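Local coordinates for cycloserine biosynthesis protein DcsG (Streptomyces lavendulae, PDB 6JIL) that catalyses the ATP- and magnesium-dependent closure of O-ureido-D-serine into the antibiotic D-cycloserine, as a member of the ATP-grasp family, at residues T8-L13 and V35-D40; E49-R54 and H75-I80. One frame throughout, in Å; residues are numbered along the deposited sequence.

Overall arrangement
Both contacts belong to one four-stranded parallel sheet with strand order 33-37, 4-8, 50-55, 78-79, and each takes in one of its outermost strands. Contact 1 (8-13 with 35-40) lies where strand 33-37 pairs with the end of strand 4-8 and both chains turn off the sheet; contact 2 (49-54 with 75-80) adds the short strand 78-79 to strand 50-55. Their centres are about 15 Å apart and their nearest atoms about 5 Å; strands 4-8 and 50-55 are the two inner strands, side by side. Contact 1 is away from the annotated sites. In contact 2 the side chain of F53 comes about 10 Å from that of the magnesium ligand E271 and about 13 Å from a bound magnesium ion.

Contact 1 of 2, residues T8-L13 and V35-D40; sequences TDAVSL and VCDWED
W38 and D9 meet side by side just beyond the end of a parallel strand pair. From CB, 4.2 Å from T8 O, the W38 side chain leads through CG to CD1, whose edge is 3.2 Å from T8 O. NE1 donates to D9 OD1 at 3.1 Å, nearly in the indole plane and on the anti lone pair; T58 also bonds that oxygen. CE2 is 4.1 Å from D9 OD1, and the six-membered ring then leads away from 8-13. Tryptophan suits the place: its N-H is satisfied at the edge while E39 CG lies 3.7 Å above one apolar face.

With CG between backbone N and carbonyl carbon (chi1 66°), D9 lays its carboxylate beside the indole, planes 49° apart. OD2 takes S12 OG and S12 N, an Asx motif. D37 OD1 accepts from A10 N (3.2 Å) over one carboxylate face, OD2 from E39 N over the other, an Asx turn. Short aspartates suit both places, one oxygen serving the turning chain, the other crossing the contact.

T8 N bonds C36 O (2.7 Å), W38 N bonds T8 O (3.0 Å), and T8 CG2 packs on V35 CG1.

Strand 33-37 thus edges strand 4-8, whose V7 touches W38, while F66 of helix 63-76 meets the indole edge-to-face.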
loop_
_atom_site.group_PDB
_atom_site.type_symbol
_atom_site.label_atom_id
_atom_site.label_comp_id
_atom_site.label_asym_id
_atom_site.label_seq_id
_atom_site.Cartn_x
_atom_site.Cartn_y
_atom_site.Cartn_z
ATOM N N THR A 8 4.799 1.328 14.773
ATOM C CA THR A 8 4.455 2.642 14.249
ATOM C C THR A 8 5.717 3.497 14.390
ATOM O O THR A 8 6.822 2.969 14.512
ATOM C CB THR A 8 3.304 3.280 15.094
ATOM O OG1 THR A 8 2.890 4.519 14.505
ATOM C CG2 THR A 8 3.782 3.544 16.536
ATOM N N ASP A 9 5.544 4.812 14.326
ATOM C CA ASP A 9 6.638 5.752 14.543
ATOM C C ASP A 9 5.993 7.083 14.921
ATOM O O ASP A 9 4.873 7.380 14.500
ATOM C CB ASP A 9 7.619 5.832 13.341
ATOM C CG ASP A 9 7.018 6.421 12.069
ATOM O OD1 ASP A 9 7.382 5.907 10.990
ATOM O OD2 ASP A 9 6.233 7.394 12.121
ATOM N N ALA A 10 6.677 7.850 15.762
ATOM C CA ALA A 10 6.150 9.112 16.267
ATOM C C ALA A 10 5.425 9.990 15.261
ATOM O O ALA A 10 4.311 10.453 15.522
ATOM C CB ALA A 10 7.266 9.907 16.952
ATOM N N VAL A 11 6.046 10.220 14.111
ATOM C CA VAL A 11 5.444 11.074 13.092
ATOM C C VAL A 11 4.136 10.537 12.527
ATOM O O VAL A 11 3.231 11.300 12.208
ATOM C CB VAL A 11 6.424 11.296 11.910
ATOM C CG1 VAL A 11 5.748 12.094 10.807
ATOM C CG2 VAL A 11 7.678 12.023 12.403
ATOM N N SER A 12 4.042 9.222 12.419
ATOM C CA SER A 12 2.875 8.581 11.832
ATOM C C SER A 12 1.742 8.220 12.774
ATOM O O SER A 12 0.594 8.138 12.348
ATOM C CB SER A 12 3.320 7.322 11.087
ATOM O OG SER A 12 4.347 7.641 10.161
ATOM N N LEU A 13 2.056 8.006 14.048
ATOM C CA LEU A 13 1.031 7.619 15.005
ATOM C C LEU A 13 -0.211 8.524 15.028
ATOM O O LEU A 13 -1.324 8.043 15.220
ATOM C CB LEU A 13 1.634 7.518 16.402
ATOM C CG LEU A 13 0.718 6.877 17.448
ATOM C CD1 LEU A 13 0.330 5.482 16.993
ATOM C CD2 LEU A 13 1.423 6.830 18.802
ATOM N N VAL A 35 2.235 -0.593 21.555
ATOM C CA VAL A 35 2.531 0.230 20.392
ATOM C C VAL A 35 4.025 0.539 20.464
ATOM O O VAL A 35 4.502 1.069 21.466
ATOM C CB VAL A 35 1.713 1.541 20.425
ATOM C CG1 VAL A 35 1.914 2.316 19.140
ATOM C CG2 VAL A 35 0.244 1.224 20.631
ATOM N N CYS A 36 4.759 0.206 19.407
ATOM C CA CYS A 36 6.203 0.427 19.378
ATOM C C CYS A 36 6.699 1.228 18.180
ATOM O O CYS A 36 6.275 0.996 17.051
ATOM C CB CYS A 36 6.933 -0.917 19.383
ATOM S SG CYS A 36 6.492 -2.000 20.731
ATOM N N ASP A 37 7.613 2.157 18.434
ATOM C CA ASP A 37 8.195 2.959 17.373
ATOM C C ASP A 37 9.383 2.151 16.854
ATOM O O ASP A 37 10.223 1.718 17.639
ATOM C CB ASP A 37 8.658 4.307 17.931
ATOM C CG ASP A 37 9.200 5.227 16.859
ATOM O OD1 ASP A 37 9.191 6.456 17.073
ATOM O OD2 ASP A 37 9.645 4.728 15.804
ATOM N N TRP A 38 9.460 1.937 15.542
ATOM C CA TRP A 38 10.558 1.144 15.008
ATOM C C TRP A 38 11.926 1.798 15.177
ATOM O O TRP A 38 12.955 1.119 15.077
ATOM C CB TRP A 38 10.319 0.777 13.531
ATOM C CG TRP A 38 10.231 1.933 12.581
ATOM C CD1 TRP A 38 9.176 2.782 12.411
ATOM C CD2 TRP A 38 11.234 2.349 11.643
ATOM N NE1 TRP A 38 9.454 3.695 11.421
ATOM C CE2 TRP A 38 10.711 3.454 10.933
ATOM C CE3 TRP A 38 12.525 1.893 11.332
ATOM C CZ2 TRP A 38 11.433 4.115 9.930
ATOM C CZ3 TRP A 38 13.247 2.554 10.325
ATOM C CH2 TRP A 38 12.696 3.650 9.640
ATOM N N GLU A 39 11.942 3.103 15.441
ATOM C CA GLU A 39 13.201 3.828 15.631
ATOM C C GLU A 39 13.565 4.028 17.103
ATOM O O GLU A 39 14.512 4.738 17.429
ATOM C CB GLU A 39 13.153 5.180 14.911
ATOM C CG GLU A 39 13.362 5.050 13.406
ATOM C CD GLU A 39 13.217 6.359 12.652
ATOM O OE1 GLU A 39 13.906 6.518 11.616
ATOM O OE2 GLU A 39 12.411 7.219 13.079
ATOM N N ASP A 40 12.803 3.398 17.990
ATOM C CA ASP A 40 13.055 3.496 19.421
ATOM C C ASP A 40 14.064 2.418 19.816
ATOM O O ASP A 40 13.723 1.242 19.921
ATOM C CB ASP A 40 11.748 3.299 20.184
ATOM C CG ASP A 40 11.918 3.419 21.684
ATOM O OD1 ASP A 40 10.890 3.352 22.390
ATOM O OD2 ASP A 40 13.064 3.577 22.155
#

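Contact 2 of 2, residues E49-R54 and H75-I80; sequences EAVVFR and HVTRLI
V52 and I80 form the tight end of this parallel pairing: V52 CG2 lies only 3.3 Å from I80 CG1, the two branched chains crossing at a slant. I80 CG1 points away from its own carbonyl carbon (chi1 -63°), which carries the chain over strand 50-55, and CD1 goes on to A50 CB at 3.8 Å. Beta-branched residues fit here, offering broad apolar surface close to the backbone, whereas the small A50 leaves CD1 room to approach.

V51 makes both backbone bonds of the pairing. Its N donates to R78 O at 2.9 Å, rather bent at 134°, and I80 N reaches V51 O in an almost straight line at 3.1 Å. Near V51, L79 CD2 serves two partners, V51 CB at 4.0 Å and F53 CZ at 3.6 Å; leucine suits the place because its branch end lies far enough from the backbone to reach the F53 ring, which it approaches obliquely.

Toward E49 and T77 the contact opens to solvent. T77 CG2 still touches V51 CG2 (3.8 Å), but its hydroxyl bonds F48 O. The exposed R78 contributes its CB beside E49 O, then extends away to R296 O, with I80 CD1 over a guanidinium face.

Strand 50-55, helix 63-76 and strand 78-79 make a beta-alpha-beta unit: V51 and F53 touch strand 4-8, and F53 and L79 pack on the helix.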
loop_
_atom_site.group_PDB
_atom_site.type_symbol
_atom_site.label_atom_id
_atom_site.label_comp_id
_atom_site.label_asym_id
_atom_site.label_seq_id
_atom_site.Cartn_x
_atom_site.Cartn_y
_atom_site.Cartn_z
ATOM N N GLU A 49 5.843 -11.984 21.247
ATOM C CA GLU A 49 5.486 -13.286 20.697
ATOM C C GLU A 49 5.529 -13.100 19.190
ATOM O O GLU A 49 5.993 -13.958 18.452
ATOM C CB GLU A 49 4.060 -13.660 21.116
ATOM C CG GLU A 49 3.750 -15.141 21.067
ATOM C CD GLU A 49 4.206 -15.865 22.325
ATOM O OE1 GLU A 49 4.146 -17.116 22.359
ATOM O OE2 GLU A 49 4.618 -15.175 23.287
ATOM N N ALA A 50 5.028 -11.958 18.749
ATOM C CA ALA A 50 4.998 -11.620 17.340
ATOM C C ALA A 50 4.964 -10.106 17.174
ATOM O O ALA A 50 4.800 -9.358 18.137
ATOM C CB ALA A 50 3.786 -12.244 16.668
ATOM N N VAL A 51 5.116 -9.670 15.931
ATOM C CA VAL A 51 5.116 -8.261 15.596
ATOM C C VAL A 51 4.232 -8.014 14.381
ATOM O O VAL A 51 4.191 -8.829 13.465
ATOM C CB VAL A 51 6.558 -7.784 15.284
ATOM C CG1 VAL A 51 6.538 -6.406 14.671
ATOM C CG2 VAL A 51 7.385 -7.771 16.566
ATOM N N VAL A 52 3.506 -6.900 14.403
ATOM C CA VAL A 52 2.654 -6.495 13.291
ATOM C C VAL A 52 3.011 -5.061 12.913
ATOM O O VAL A 52 3.095 -4.174 13.772
ATOM C CB VAL A 52 1.146 -6.544 13.638
ATOM C CG1 VAL A 52 0.342 -5.834 12.557
ATOM C CG2 VAL A 52 0.686 -7.982 13.739
ATOM N N PHE A 53 3.237 -4.841 11.623
ATOM C CA PHE A 53 3.582 -3.515 11.135
ATOM C C PHE A 53 2.295 -2.766 10.812
ATOM O O PHE A 53 1.593 -3.081 9.849
ATOM C CB PHE A 53 4.468 -3.635 9.902
ATOM C CG PHE A 53 5.704 -4.441 10.136
ATOM C CD1 PHE A 53 5.909 -5.638 9.467
ATOM C CD2 PHE A 53 6.679 -3.997 11.013
ATOM C CE1 PHE A 53 7.074 -6.378 9.670
ATOM C CE2 PHE A 53 7.839 -4.731 11.216
ATOM C CZ PHE A 53 8.032 -5.926 10.538
ATOM N N ARG A 54 1.988 -1.775 11.635
ATOM C CA ARG A 54 0.774 -1.011 11.462
ATOM C C ARG A 54 0.960 0.311 10.744
ATOM O O ARG A 54 0.406 0.511 9.664
ATOM C CB ARG A 54 0.115 -0.779 12.825
ATOM C CG ARG A 54 -0.483 -2.044 13.432
ATOM C CD ARG A 54 -1.480 -2.637 12.461
ATOM N NE ARG A 54 -2.335 -1.570 11.967
ATOM C CZ ARG A 54 -2.691 -1.414 10.698
ATOM N NH1 ARG A 54 -2.280 -2.273 9.773
ATOM N NH2 ARG A 54 -3.417 -0.356 10.348
ATOM N N HIS A 75 14.844 -12.004 13.362
ATOM C CA HIS A 75 15.768 -12.938 13.984
ATOM C C HIS A 75 15.475 -13.135 15.452
ATOM O O HIS A 75 15.831 -14.161 16.026
ATOM C CB HIS A 75 17.202 -12.440 13.832
ATOM C CG HIS A 75 17.641 -12.287 12.412
ATOM N ND1 HIS A 75 18.689 -11.473 12.044
ATOM C CD2 HIS A 75 17.180 -12.851 11.270
ATOM C CE1 HIS A 75 18.855 -11.540 10.734
ATOM N NE2 HIS A 75 17.952 -12.369 10.241
ATOM N N VAL A 76 14.809 -12.160 16.059
ATOM C CA VAL A 76 14.532 -12.227 17.485
ATOM C C VAL A 76 13.085 -12.563 17.858
ATOM O O VAL A 76 12.801 -12.931 19.002
ATOM C CB VAL A 76 14.967 -10.901 18.159
ATOM C CG1 VAL A 76 13.844 -9.873 18.113
ATOM C CG2 VAL A 76 15.425 -11.172 19.569
ATOM N N THR A 77 12.173 -12.440 16.899
ATOM C CA THR A 77 10.766 -12.743 17.147
ATOM C C THR A 77 10.048 -12.999 15.837
ATOM O O THR A 77 10.588 -12.731 14.765
ATOM C CB THR A 77 10.044 -11.591 17.885
ATOM O OG1 THR A 77 8.654 -11.915 18.026
ATOM C CG2 THR A 77 10.171 -10.288 17.114
ATOM N N ARG A 78 8.825 -13.508 15.930
ATOM C CA ARG A 78 8.023 -13.822 14.753
ATOM C C ARG A 78 7.296 -12.632 14.119
ATOM O O ARG A 78 6.621 -11.858 14.802
ATOM C CB ARG A 78 6.994 -14.899 15.108
ATOM C CG ARG A 78 6.045 -15.223 13.971
ATOM C CD ARG A 78 4.800 -15.965 14.447
ATOM N NE ARG A 78 3.833 -16.123 13.360
ATOM C CZ ARG A 78 2.619 -16.647 13.504
ATOM N NH1 ARG A 78 2.218 -17.070 14.697
ATOM N NH2 ARG A 78 1.806 -16.749 12.457
ATOM N N LEU A 79 7.423 -12.495 12.805
ATOM C CA LEU A 79 6.736 -11.421 12.092
ATOM C C LEU A 79 5.459 -11.998 11.475
ATOM O O LEU A 79 5.515 -13.004 10.767
ATOM C CB LEU A 79 7.617 -10.857 10.976
ATOM C CG LEU A 79 8.968 -10.264 11.364
ATOM C CD1 LEU A 79 9.711 -9.899 10.100
ATOM C CD2 LEU A 79 8.774 -9.033 12.249
ATOM N N ILE A 80 4.313 -11.384 11.754
ATOM C CA ILE A 80 3.056 -11.867 11.183
ATOM C C ILE A 80 3.193 -11.855 9.660
ATOM O O ILE A 80 2.745 -12.776 8.979
ATOM C CB ILE A 80 1.853 -10.996 11.614
ATOM C CG1 ILE A 80 1.669 -11.086 13.134
ATOM C CG2 ILE A 80 0.595 -11.468 10.917
ATOM C CD1 ILE A 80 1.538 -12.511 13.652
#